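Local coordinates for Pdx2 protein (Plasmodium falciparum, PDB 2ABW) that hydrolyses glutamine to glutamate and ammonia, the ammonia being passed to the Pdx1 subunit for the synthesis of pyridoxal 5'-phosphate (vitamin B6), at residues 155-160 / 179-184; 115-120 / 164-169; 133-138 / 203-208; 81-86 / 91-96. One frame throughout, in Å; residues are numbered along the deposited sequence.

Contact 1: 155-160 / 179-184; sequences APYIRE and PNIIAA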
loop_
_atom_site.group_PDB
_atom_site.type_symbol
_atom_site.label_atom_id
_atom_site.label_comp_id
_atom_site.label_asym_id
_atom_site.label_seq_id
_atom_site.Cartn_x
_atom_site.Cartn_y
_atom_site.Cartn_z
ATOM N N ALA A 155 9.452 9.958 2.019
ATOM C CA ALA A 155 8.275 9.459 1.331
ATOM C C ALA A 155 8.450 9.551 -0.172
ATOM O O ALA A 155 9.030 10.546 -0.644
ATOM C CB ALA A 155 7.055 10.294 1.699
ATOM N N PRO A 156 7.946 8.566 -0.911
ATOM C CA PRO A 156 7.966 8.695 -2.363
ATOM C C PRO A 156 6.993 9.815 -2.739
ATOM O O PRO A 156 6.101 10.161 -1.931
ATOM C CB PRO A 156 7.482 7.340 -2.854
ATOM C CG PRO A 156 6.701 6.809 -1.773
ATOM C CD PRO A 156 7.374 7.274 -0.533
ATOM N N TYR A 157 7.169 10.347 -3.936
ATOM C CA TYR A 157 6.392 11.467 -4.435
ATOM C C TYR A 157 5.584 11.069 -5.622
ATOM O O TYR A 157 6.082 10.674 -6.657
ATOM C CB TYR A 157 7.329 12.616 -4.767
ATOM C CG TYR A 157 6.654 13.806 -5.368
ATOM C CD1 TYR A 157 5.897 14.670 -4.592
ATOM C CD2 TYR A 157 6.820 14.110 -6.684
ATOM C CE1 TYR A 157 5.290 15.793 -5.163
ATOM C CE2 TYR A 157 6.215 15.220 -7.251
ATOM C CZ TYR A 157 5.444 16.019 -6.489
ATOM O OH TYR A 157 4.868 17.133 -7.079
ATOM N N ILE A 158 4.270 11.291 -5.542
ATOM C CA ILE A 158 3.361 11.005 -6.638
ATOM C C ILE A 158 3.296 12.204 -7.575
ATOM O O ILE A 158 2.662 13.245 -7.249
ATOM C CB ILE A 158 1.984 10.627 -6.094
ATOM C CG1 ILE A 158 2.083 9.353 -5.270
ATOM C CG2 ILE A 158 1.000 10.519 -7.225
ATOM C CD1 ILE A 158 0.806 8.888 -4.451
ATOM N N ARG A 159 3.962 12.112 -8.711
ATOM C CA ARG A 159 4.166 13.195 -9.603
ATOM C C ARG A 159 2.995 13.344 -10.548
ATOM O O ARG A 159 2.716 14.476 -11.008
ATOM C CB ARG A 159 5.426 13.019 -10.374
ATOM C CG ARG A 159 5.818 14.227 -11.253
ATOM C CD ARG A 159 7.196 14.077 -11.853
ATOM N NE ARG A 159 7.293 13.077 -12.907
ATOM C CZ ARG A 159 6.812 13.237 -14.134
ATOM N NH1 ARG A 159 6.079 14.281 -14.471
ATOM N NH2 ARG A 159 6.938 12.269 -14.991
ATOM N N GLU A 160 2.389 12.239 -10.973
ATOM C CA GLU A 160 1.308 12.287 -11.981
ATOM C C GLU A 160 0.189 11.296 -11.615
ATOM O O GLU A 160 0.479 10.145 -11.319
ATOM C CB GLU A 160 1.826 11.898 -13.357
ATOM C CG GLU A 160 2.966 12.755 -13.884
ATOM C CD GLU A 160 3.477 12.330 -15.270
ATOM O OE1 GLU A 160 3.520 11.078 -15.506
ATOM O OE2 GLU A 160 3.754 13.239 -16.079
ATOM N N PRO A 179 1.734 22.997 -1.816
ATOM C CA PRO A 179 0.396 22.636 -1.514
ATOM C C PRO A 179 0.055 21.383 -2.323
ATOM O O PRO A 179 0.676 21.062 -3.365
ATOM C CB PRO A 179 -0.400 23.860 -2.018
ATOM C CG PRO A 179 0.326 24.201 -3.274
ATOM C CD PRO A 179 1.782 23.999 -2.904
ATOM N N ASN A 180 -0.929 20.693 -1.805
ATOM C CA ASN A 180 -1.650 19.673 -2.467
ATOM C C ASN A 180 -0.789 18.510 -2.885
ATOM O O ASN A 180 -1.052 17.865 -3.914
ATOM C CB ASN A 180 -2.418 20.260 -3.630
ATOM C CG ASN A 180 -3.242 21.454 -3.195
ATOM O OD1 ASN A 180 -3.857 21.420 -2.113
ATOM N ND2 ASN A 180 -3.217 22.534 -3.989
ATOM N N ILE A 181 0.114 18.155 -1.986
ATOM C CA ILE A 181 0.926 16.925 -2.175
ATOM C C ILE A 181 -0.007 15.726 -1.988
ATOM O O ILE A 181 -0.819 15.701 -1.065
ATOM C CB ILE A 181 2.114 16.872 -1.196
ATOM C CG1 ILE A 181 2.963 18.143 -1.288
ATOM C CG2 ILE A 181 2.944 15.645 -1.467
ATOM C CD1 ILE A 181 4.244 18.101 -0.432
ATOM N N ILE A 182 0.036 14.746 -2.900
ATOM C CA ILE A 182 -0.857 13.588 -2.837
ATOM C C ILE A 182 -0.251 12.551 -1.903
ATOM O O ILE A 182 0.842 12.059 -2.148
ATOM C CB ILE A 182 -1.064 12.988 -4.232
ATOM C CG1 ILE A 182 -1.682 14.037 -5.170
ATOM C CG2 ILE A 182 -1.948 11.688 -4.168
ATOM C CD1 ILE A 182 -1.798 13.582 -6.641
ATOM N N ALA A 183 -1.001 12.230 -0.836
ATOM C CA ALA A 183 -0.574 11.290 0.170
ATOM C C ALA A 183 -1.135 9.859 -0.022
ATOM O O ALA A 183 -0.500 8.905 0.388
ATOM C CB ALA A 183 -0.894 11.832 1.598
ATOM N N ALA A 184 -2.353 9.760 -0.541
ATOM C CA ALA A 184 -3.042 8.481 -0.674
ATOM C C ALA A 184 -3.898 8.532 -1.891
ATOM O O ALA A 184 -4.539 9.531 -2.253
ATOM C CB ALA A 184 -3.861 8.240 0.523
HETATM O O HOH W 1 3.240 12.677 -3.235
HETATM O O HOH W 2 2.120 14.704 -4.967
#
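Ile158 and Ile182 meet where the small three-stranded sheet of this glutaminase fold faces its large central sheet. Ile158 belongs to strand 157-161 of the small sheet. Ile182 belongs to strand 180-187 of the large one. The two isoleucine side chains cross at about a right angle. CD1 of Ile158 touches CG2 of Ile182 at 3.9 Å. In Ile182, CG2 lies anti to the backbone N and CG1 lies beside it (chi1 -60°), which turns the CG2 branch to Ile158. The other end of the cross is looser, with Ile158 CG2 4.2 Å from Ile182 CD1. Next to this pair, Ile181 CG2 sits at the edge of the Tyr157 ring, near its plane, 4.4 Å from Tyr157 CE1. Val194 and Ile119 add apolar contacts to Ile158. On its other side, strand 157-161 bonds to strand 115-120, and Arg159 and Glu160 form a classic beta bulge opposite Thr118. Two waters bridge the backbones of the isoleucine pair. One accepts from Ile158 N at 2.9 Å and donates to Ile182 O at 2.7 Å. The second accepts from Ile182 N at 2.9 Å and donates to Ile158 O at 2.8 Å.

Contact 2: 115-120 / 164-169; sequences LDITIC and DEVKVL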
loop_
_atom_site.group_PDB
_atom_site.type_symbol
_atom_site.label_atom_id
_atom_site.label_comp_id
_atom_site.label_asym_id
_atom_site.label_seq_id
_atom_site.Cartn_x
_atom_site.Cartn_y
_atom_site.Cartn_z
ATOM N N LEU A 115 -2.009 0.909 -9.637
ATOM C CA LEU A 115 -2.266 2.360 -9.542
ATOM C C LEU A 115 -1.692 3.066 -10.777
ATOM O O LEU A 115 -0.457 3.001 -10.995
ATOM C CB LEU A 115 -1.591 2.908 -8.261
ATOM C CG LEU A 115 -2.154 2.347 -6.949
ATOM C CD1 LEU A 115 -1.297 2.796 -5.824
ATOM C CD2 LEU A 115 -3.592 2.715 -6.811
ATOM N N ASP A 116 -2.565 3.695 -11.515
ATOM C CA ASP A 116 -2.155 4.426 -12.767
ATOM C C ASP A 116 -1.636 5.796 -12.373
ATOM O O ASP A 116 -2.280 6.816 -12.562
ATOM C CB ASP A 116 -3.223 4.437 -13.803
ATOM C CG ASP A 116 -3.478 3.020 -14.376
ATOM O OD1 ASP A 116 -2.568 2.118 -14.353
ATOM O OD2 ASP A 116 -4.641 2.787 -14.739
ATOM N N ILE A 117 -0.419 5.760 -11.801
ATOM C CA ILE A 117 0.270 6.962 -11.376
ATOM C C ILE A 117 1.744 6.863 -11.737
ATOM O O ILE A 117 2.295 5.832 -11.965
ATOM C CB ILE A 117 0.168 7.141 -9.844
ATOM C CG1 ILE A 117 0.931 6.036 -9.057
ATOM C CG2 ILE A 117 -1.305 7.252 -9.444
ATOM C CD1 ILE A 117 0.732 6.052 -7.526
ATOM N N THR A 118 2.387 8.027 -11.782
ATOM C CA THR A 118 3.832 8.103 -11.836
ATOM C C THR A 118 4.349 8.513 -10.496
ATOM O O THR A 118 3.881 9.504 -9.882
ATOM C CB THR A 118 4.272 9.213 -12.818
ATOM O OG1 THR A 118 3.793 8.899 -14.127
ATOM C CG2 THR A 118 5.724 9.412 -12.879
ATOM N N ILE A 119 5.252 7.725 -9.958
ATOM C CA ILE A 119 5.789 7.953 -8.633
ATOM C C ILE A 119 7.339 8.060 -8.682
ATOM O O ILE A 119 7.991 7.380 -9.534
ATOM C CB ILE A 119 5.349 6.853 -7.706
ATOM C CG1 ILE A 119 5.469 7.258 -6.246
ATOM C CG2 ILE A 119 6.147 5.532 -8.034
ATOM C CD1 ILE A 119 4.739 6.244 -5.316
ATOM N N CYS A 120 7.911 8.892 -7.835
ATOM C CA CYS A 120 9.335 9.180 -7.751
ATOM C C CYS A 120 9.864 8.791 -6.399
ATOM O O CYS A 120 9.296 9.138 -5.354
ATOM C CB CYS A 120 9.575 10.659 -7.892
ATOM S SG CYS A 120 8.793 11.271 -9.288
ATOM N N ASP A 164 -8.586 8.867 -14.937
ATOM C CA ASP A 164 -9.692 9.329 -14.115
ATOM C C ASP A 164 -10.237 8.283 -13.138
ATOM O O ASP A 164 -11.049 8.629 -12.238
ATOM C CB ASP A 164 -10.885 9.768 -14.980
ATOM C CG ASP A 164 -10.565 10.971 -15.846
ATOM O OD1 ASP A 164 -10.012 11.980 -15.332
ATOM O OD2 ASP A 164 -10.886 10.916 -17.053
ATOM N N GLU A 165 -9.830 7.047 -13.284
ATOM C CA GLU A 165 -10.198 6.009 -12.331
ATOM C C GLU A 165 -9.465 6.122 -11.019
ATOM O O GLU A 165 -9.841 5.494 -10.030
ATOM C CB GLU A 165 -9.806 4.641 -12.882
ATOM C CG GLU A 165 -10.549 4.031 -13.989
ATOM C CD GLU A 165 -10.056 2.553 -14.315
ATOM O OE1 GLU A 165 -9.240 1.811 -13.632
ATOM O OE2 GLU A 165 -10.517 2.088 -15.386
ATOM N N VAL A 166 -8.369 6.890 -10.975
ATOM C CA VAL A 166 -7.658 7.071 -9.724
ATOM C C VAL A 166 -8.311 8.127 -8.903
ATOM O O VAL A 166 -8.584 9.256 -9.374
ATOM C CB VAL A 166 -6.197 7.474 -9.979
ATOM C CG1 VAL A 166 -5.542 7.889 -8.648
ATOM C CG2 VAL A 166 -5.456 6.390 -10.771
ATOM N N LYS A 167 -8.689 7.757 -7.702
ATOM C CA LYS A 167 -9.217 8.709 -6.757
ATOM C C LYS A 167 -8.130 9.188 -5.784
ATOM O O LYS A 167 -7.352 8.406 -5.231
ATOM C CB LYS A 167 -10.338 8.053 -6.008
ATOM C CG LYS A 167 -11.435 7.458 -6.968
ATOM C CD LYS A 167 -11.846 8.314 -8.197
ATOM C CE LYS A 167 -12.653 7.464 -9.249
ATOM N NZ LYS A 167 -13.305 8.340 -10.306
ATOM N N VAL A 168 -7.961 10.478 -5.673
ATOM C CA VAL A 168 -7.061 11.060 -4.724
ATOM C C VAL A 168 -7.801 11.036 -3.405
ATOM O O VAL A 168 -8.888 11.718 -3.219
ATOM C CB VAL A 168 -6.617 12.503 -5.102
ATOM C CG1 VAL A 168 -5.842 13.154 -3.926
ATOM C CG2 VAL A 168 -5.818 12.426 -6.358
ATOM N N LEU A 169 -7.308 10.220 -2.516
ATOM C CA LEU A 169 -7.956 9.980 -1.249
ATOM C C LEU A 169 -7.507 10.968 -0.176
ATOM O O LEU A 169 -8.231 11.322 0.748
ATOM C CB LEU A 169 -7.675 8.491 -0.839
ATOM C CG LEU A 169 -8.238 8.093 0.470
ATOM C CD1 LEU A 169 -9.784 8.272 0.575
ATOM C CD2 LEU A 169 -7.792 6.665 0.803
#
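Val166 packs its two methyl groups against the backbone and side chains of Asp116 and Ile117. CG2 does most of the touching. It lies 3.7 Å from Asp116 O and 4.0 Å from Asp116 N, and it is 4.2 Å from Asp116 CB. The other methyl, CG1, is 4.4 Å from Ile117 CG2. With CG1 anti to the backbone N (chi1 170°) and CG2 anti to the carbonyl carbon, the two branches are split between the two neighbours. Val185 and Ile161 also touch Val166. Asp116 is the centre of an inverse gamma turn, closed by a weak bond from Ile117 N to Leu115 O at 2.9 Å. Its carboxylate comes near that of Glu165, with OD2 and OE1 4.8 Å apart, and the like charges would probably disfavour a closer approach. Gln187 links the two residues: its OE1 accepts from Asp116 N and its NE2 donates to Glu165 OE1. Lys167 NZ donates to Asp164 O at 3.0 Å, tying the turn before strand 167-174 to that strand. The arrangement joins two sheets of the class I glutamine amidotransferase fold: a valine near the start of strand 167-174 rests on a turn in strand 115-120.

Contact 3: 133-138 / 203-208; sequences CSLNII and TAFQQY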
loop_
_atom_site.group_PDB
_atom_site.type_symbol
_atom_site.label_atom_id
_atom_site.label_comp_id
_atom_site.label_asym_id
_atom_site.label_seq_id
_atom_site.Cartn_x
_atom_site.Cartn_y
_atom_site.Cartn_z
ATOM N N CYS A 133 2.468 15.422 8.807
ATOM C CA CYS A 133 1.566 16.304 8.146
ATOM C C CYS A 133 0.117 16.038 8.561
ATOM O O CYS A 133 -0.262 14.973 8.986
ATOM C CB CYS A 133 1.757 16.221 6.633
ATOM S SG CYS A 133 1.380 14.692 5.961
ATOM N N SER A 134 -0.695 17.088 8.462
ATOM C CA SER A 134 -2.118 16.995 8.580
ATOM C C SER A 134 -2.690 16.568 7.229
ATOM O O SER A 134 -2.335 17.147 6.175
ATOM C CB SER A 134 -2.711 18.371 8.903
ATOM O OG SER A 134 -4.024 18.209 9.409
ATOM N N LEU A 135 -3.653 15.639 7.214
ATOM C CA LEU A 135 -4.238 15.157 5.943
ATOM C C LEU A 135 -5.580 15.767 5.655
ATOM O O LEU A 135 -6.412 15.943 6.597
ATOM C CB LEU A 135 -4.416 13.636 6.068
ATOM C CG LEU A 135 -3.132 12.788 6.198
ATOM C CD1 LEU A 135 -3.562 11.261 6.403
ATOM C CD2 LEU A 135 -2.214 12.976 4.964
ATOM N N ASN A 136 -5.795 16.122 4.400
ATOM C CA ASN A 136 -7.103 16.480 3.856
ATOM C C ASN A 136 -7.619 15.212 3.211
ATOM O O ASN A 136 -7.067 14.801 2.195
ATOM C CB ASN A 136 -6.954 17.575 2.840
ATOM C CG ASN A 136 -8.169 17.800 2.096
ATOM O OD1 ASN A 136 -9.223 17.912 2.697
ATOM N ND2 ASN A 136 -8.055 18.036 0.806
ATOM N N ILE A 137 -8.598 14.555 3.836
ATOM C CA ILE A 137 -9.027 13.290 3.355
ATOM C C ILE A 137 -10.389 13.378 2.651
ATOM O O ILE A 137 -11.351 13.911 3.218
ATOM C CB ILE A 137 -9.092 12.253 4.468
ATOM C CG1 ILE A 137 -7.729 12.093 5.201
ATOM C CG2 ILE A 137 -9.564 10.919 3.882
ATOM C CD1 ILE A 137 -7.653 11.096 6.382
ATOM N N ILE A 138 -10.428 12.962 1.429
ATOM C CA ILE A 138 -11.588 13.054 0.585
ATOM C C ILE A 138 -12.311 11.757 0.614
ATOM O O ILE A 138 -12.079 10.845 -0.174
ATOM C CB ILE A 138 -11.237 13.417 -0.838
ATOM C CG1 ILE A 138 -10.453 14.743 -0.862
ATOM C CG2 ILE A 138 -12.535 13.536 -1.706
ATOM C CD1 ILE A 138 -8.971 14.533 -0.798
ATOM N N THR A 203 -5.173 4.377 13.862
ATOM C CA THR A 203 -5.297 3.189 13.006
ATOM C C THR A 203 -6.258 3.464 11.816
ATOM O O THR A 203 -6.869 2.524 11.291
ATOM C CB THR A 203 -5.794 1.946 13.778
ATOM O OG1 THR A 203 -6.985 2.276 14.477
ATOM C CG2 THR A 203 -4.692 1.435 14.804
ATOM N N ALA A 204 -6.414 4.700 11.408
ATOM C CA ALA A 204 -7.513 5.076 10.454
ATOM C C ALA A 204 -7.344 4.319 9.159
ATOM O O ALA A 204 -8.328 3.800 8.610
ATOM C CB ALA A 204 -7.452 6.560 10.178
ATOM N N PHE A 205 -6.138 4.294 8.569
ATOM C CA PHE A 205 -5.975 3.651 7.256
ATOM C C PHE A 205 -6.119 2.123 7.334
ATOM O O PHE A 205 -6.548 1.451 6.387
ATOM C CB PHE A 205 -4.702 4.103 6.568
ATOM C CG PHE A 205 -4.837 5.552 6.036
ATOM C CD1 PHE A 205 -4.607 6.607 6.877
ATOM C CD2 PHE A 205 -5.339 5.788 4.766
ATOM C CE1 PHE A 205 -4.802 7.912 6.427
ATOM C CE2 PHE A 205 -5.514 7.118 4.323
ATOM C CZ PHE A 205 -5.319 8.128 5.177
ATOM N N GLN A 206 -5.658 1.574 8.462
ATOM C CA GLN A 206 -5.869 0.163 8.700
ATOM C C GLN A 206 -7.359 -0.170 8.737
ATOM O O GLN A 206 -7.844 -1.164 8.135
ATOM C CB GLN A 206 -5.209 -0.303 10.022
ATOM C CG GLN A 206 -3.685 -0.321 9.920
ATOM C CD GLN A 206 -3.004 1.002 10.131
ATOM O OE1 GLN A 206 -3.664 1.950 10.490
ATOM N NE2 GLN A 206 -1.670 1.026 9.965
ATOM N N GLN A 207 -8.120 0.623 9.421
ATOM C CA GLN A 207 -9.565 0.441 9.504
ATOM C C GLN A 207 -10.197 0.561 8.140
ATOM O O GLN A 207 -11.055 -0.260 7.772
ATOM C CB GLN A 207 -10.131 1.440 10.473
ATOM C CG GLN A 207 -11.636 1.140 10.648
ATOM C CD GLN A 207 -12.338 2.108 11.598
ATOM O OE1 GLN A 207 -11.721 3.039 12.166
ATOM N NE2 GLN A 207 -13.597 1.909 11.748
ATOM N N TYR A 208 -9.805 1.555 7.368
ATOM C CA TYR A 208 -10.332 1.758 6.012
ATOM C C TYR A 208 -10.015 0.562 5.131
ATOM O O TYR A 208 -10.859 0.043 4.384
ATOM C CB TYR A 208 -9.706 2.975 5.398
ATOM C CG TYR A 208 -10.262 3.337 4.078
ATOM C CD1 TYR A 208 -11.554 3.869 3.979
ATOM C CD2 TYR A 208 -9.568 3.192 2.938
ATOM C CE1 TYR A 208 -12.069 4.226 2.739
ATOM C CE2 TYR A 208 -10.057 3.594 1.726
ATOM C CZ TYR A 208 -11.305 4.105 1.623
ATOM O OH TYR A 208 -11.902 4.517 0.408
#
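Phe205 reaches out from the start of helix 204-219 to meet Leu135 and Ile137 on strand 130-137. All the direct contacts are apolar. Leu135 approaches the ring at its edge, near the ring plane. Its CD1 is 3.6 Å from Phe205 CE1 and 3.8 Å from Phe205 CZ. Ile137 CD1 comes to the same end of the ring obliquely, 4.0 Å from Phe205 CZ. Both aliphatic side chains come from the direction opposite to that of Phe205. The CA atoms of Ile137 and Phe205 are 10.8 Å apart, and side chains from both sides fill the distance. The ring's CG is anti to its own carbonyl carbon (chi1 -74°). Other aromatic rings also meet Phe205. Phe195 meets it edge-to-face, and the ring of Phe144 meets it with planes at about 50°. Backbone bonds hold the two sides in place. Gln207 N donates to Thr203 O at 2.9 Å and Tyr208 N to Ala204 O at 3.0 Å in the first turn of the helix, while Asn136 is hydrogen-bonded to Thr171 of the neighbouring strand 167-174. The contact between these two segments rests on dispersion and burial of hydrocarbon, without a direct polar bond between them.

Contact 4: 81-86 / 91-96; sequences KPIWGT and ILLSKN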
loop_
_atom_site.group_PDB
_atom_site.type_symbol
_atom_site.label_atom_id
_atom_site.label_comp_id
_atom_site.label_asym_id
_atom_site.label_seq_id
_atom_site.Cartn_x
_atom_site.Cartn_y
_atom_site.Cartn_z
ATOM N N LYS A 81 -8.332 -8.777 -5.835
ATOM C CA LYS A 81 -8.414 -8.768 -4.397
ATOM C C LYS A 81 -7.782 -7.473 -3.869
ATOM O O LYS A 81 -6.877 -6.924 -4.445
ATOM C CB LYS A 81 -7.750 -9.959 -3.808
ATOM C CG LYS A 81 -8.579 -11.209 -4.095
ATOM C CD LYS A 81 -8.091 -12.271 -3.061
ATOM C CE LYS A 81 -8.596 -13.535 -3.271
ATOM N NZ LYS A 81 -8.065 -14.479 -2.316
ATOM N N PRO A 82 -8.349 -6.940 -2.766
ATOM C CA PRO A 82 -7.810 -5.684 -2.242
ATOM C C PRO A 82 -6.323 -5.750 -1.885
ATOM O O PRO A 82 -5.905 -6.717 -1.209
ATOM C CB PRO A 82 -8.687 -5.406 -1.009
ATOM C CG PRO A 82 -9.969 -6.056 -1.336
ATOM C CD PRO A 82 -9.567 -7.350 -2.060
ATOM N N ILE A 83 -5.603 -4.679 -2.219
ATOM C CA ILE A 83 -4.186 -4.577 -1.911
ATOM C C ILE A 83 -3.874 -3.174 -1.484
ATOM O O ILE A 83 -4.398 -2.254 -2.051
ATOM C CB ILE A 83 -3.333 -5.059 -3.102
ATOM C CG1 ILE A 83 -1.859 -5.206 -2.687
ATOM C CG2 ILE A 83 -3.598 -4.226 -4.331
ATOM C CD1 ILE A 83 -1.031 -6.033 -3.631
ATOM N N TRP A 84 -3.041 -3.072 -0.496
ATOM C CA TRP A 84 -2.580 -1.780 0.070
ATOM C C TRP A 84 -1.081 -1.775 -0.045
ATOM O O TRP A 84 -0.373 -2.514 0.655
ATOM C CB TRP A 84 -2.991 -1.672 1.528
ATOM C CG TRP A 84 -2.617 -0.377 2.173
ATOM C CD1 TRP A 84 -2.160 0.781 1.533
ATOM C CD2 TRP A 84 -2.724 -0.073 3.542
ATOM N NE1 TRP A 84 -1.913 1.766 2.466
ATOM C CE2 TRP A 84 -2.276 1.262 3.712
ATOM C CE3 TRP A 84 -3.161 -0.795 4.664
ATOM C CZ2 TRP A 84 -2.274 1.877 4.942
ATOM C CZ3 TRP A 84 -3.078 -0.193 5.879
ATOM C CH2 TRP A 84 -2.695 1.131 6.014
ATOM N N GLY A 85 -0.562 -0.918 -0.907
ATOM C CA GLY A 85 0.865 -0.682 -0.963
ATOM C C GLY A 85 1.223 0.561 -0.215
ATOM O O GLY A 85 0.685 1.611 -0.504
ATOM N N THR A 86 2.122 0.440 0.772
ATOM C CA THR A 86 2.517 1.551 1.562
ATOM C C THR A 86 4.039 1.731 1.491
ATOM O O THR A 86 4.790 0.796 1.499
ATOM C CB THR A 86 1.953 1.454 2.948
ATOM O OG1 THR A 86 2.092 2.746 3.620
ATOM C CG2 THR A 86 2.630 0.368 3.752
ATOM N N ILE A 91 5.143 2.254 -4.329
ATOM C CA ILE A 91 5.994 2.324 -5.536
ATOM C C ILE A 91 5.713 1.105 -6.460
ATOM O O ILE A 91 5.493 1.278 -7.667
ATOM C CB ILE A 91 7.459 2.404 -5.187
ATOM C CG1 ILE A 91 7.734 3.763 -4.543
ATOM C CG2 ILE A 91 8.309 2.202 -6.449
ATOM C CD1 ILE A 91 9.135 3.896 -4.026
ATOM N N LEU A 92 5.648 -0.065 -5.849
ATOM C CA LEU A 92 5.499 -1.316 -6.593
ATOM C C LEU A 92 4.085 -1.533 -7.127
ATOM O O LEU A 92 3.868 -2.453 -7.900
ATOM C CB LEU A 92 5.921 -2.485 -5.740
ATOM C CG LEU A 92 7.427 -2.538 -5.451
ATOM C CD1 LEU A 92 7.723 -3.659 -4.448
ATOM C CD2 LEU A 92 8.230 -2.648 -6.745
ATOM N N LEU A 93 3.118 -0.730 -6.788
ATOM C CA LEU A 93 1.786 -0.705 -7.484
ATOM C C LEU A 93 1.717 0.290 -8.650
ATOM O O LEU A 93 0.719 0.397 -9.374
ATOM C CB LEU A 93 0.668 -0.397 -6.518
ATOM C CG LEU A 93 0.456 -1.373 -5.374
ATOM C CD1 LEU A 93 -0.649 -0.977 -4.399
ATOM C CD2 LEU A 93 0.069 -2.820 -6.005
ATOM N N SER A 94 2.734 1.148 -8.723
ATOM C CA SER A 94 2.655 2.251 -9.604
ATOM C C SER A 94 2.966 1.885 -11.068
ATOM O O SER A 94 3.831 1.061 -11.359
ATOM C CB SER A 94 3.539 3.414 -9.173
ATOM O OG SER A 94 3.156 3.848 -7.895
ATOM N N LYS A 95 2.351 2.618 -11.994
ATOM C CA LYS A 95 2.623 2.396 -13.451
ATOM C C LYS A 95 3.978 2.804 -13.904
ATOM O O LYS A 95 4.724 2.035 -14.574
ATOM C CB LYS A 95 1.610 3.154 -14.272
ATOM C CG LYS A 95 1.729 2.944 -15.786
ATOM C CD LYS A 95 0.578 3.573 -16.509
ATOM C CE LYS A 95 0.515 3.075 -17.981
ATOM N NZ LYS A 95 1.237 1.768 -18.112
ATOM N N ASN A 96 4.361 4.050 -13.581
ATOM C CA ASN A 96 5.643 4.577 -13.944
ATOM C C ASN A 96 6.413 4.845 -12.674
ATOM O O ASN A 96 5.915 5.559 -11.770
ATOM C CB ASN A 96 5.508 5.860 -14.754
ATOM C CG ASN A 96 4.754 5.674 -16.019
ATOM O OD1 ASN A 96 5.058 4.740 -16.838
ATOM N ND2 ASN A 96 3.768 6.557 -16.239
#
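The strand and short helix on the two sides of the nucleophile elbow meet here. Strand 83-86 leads to the nucleophile Cys87, and helix 88-92 follows it. Gly85 belongs to the Gly-x-Cys-x-Gly pattern of such elbows. Near the end of helix 88-92, Leu93 turns back onto the strand. Its CD1 lies over the backbone at Gly85, 3.5 Å from Gly85 N and 3.8 Å from Gly85 CA. The same methyl is 4.4 Å from the carbonyl carbon C of Trp84. The other branch, CD2, touches Ile83 CD1 at 4.1 Å, and the two side chains run alongside each other in opposite senses. In Ile83, CG1 is anti to the backbone N (chi1 -169°), which extends CD1 to Leu93. Ser94 N donates to Ile91 O at 3.0 Å and holds the turn that presents Leu93. Ile76 of helix 63-77 packs on both Ile83 and Leu93, and Leu115 also touches Leu93. Trp84 points the other way, where its NE1 bonds to Thr193 OG1. With no side chain at Gly85, the Leu93 methyl lies directly on the strand backbone, two residues before the catalytic cysteine, and the contact is wholly apolar on the leucine side.

From the N terminus, contact 4 closes first, a short loop around the elbow with the nucleophile. The next two contacts to open are contact 2, at 115-120, and contact 3, at 133-138. Contact 1 opens at 155-160. Contact 2 closes at 164-169, before contact 1 closes at 179-184, so these two cross. Contact 3 closes last, at 203-208; it also crosses contact 2, and contact 1 nests inside its loop. Contacts 1 and 2 both join the small sheet to the large one, and Glu160 OE1 and Thr118 OG1 link them. Leu93 O bonds to Leu115 N between contacts 4 and 2. Contact 3 brings the C-terminal helix onto the large sheet, where Phe205 also touches Trp84 of contact 4.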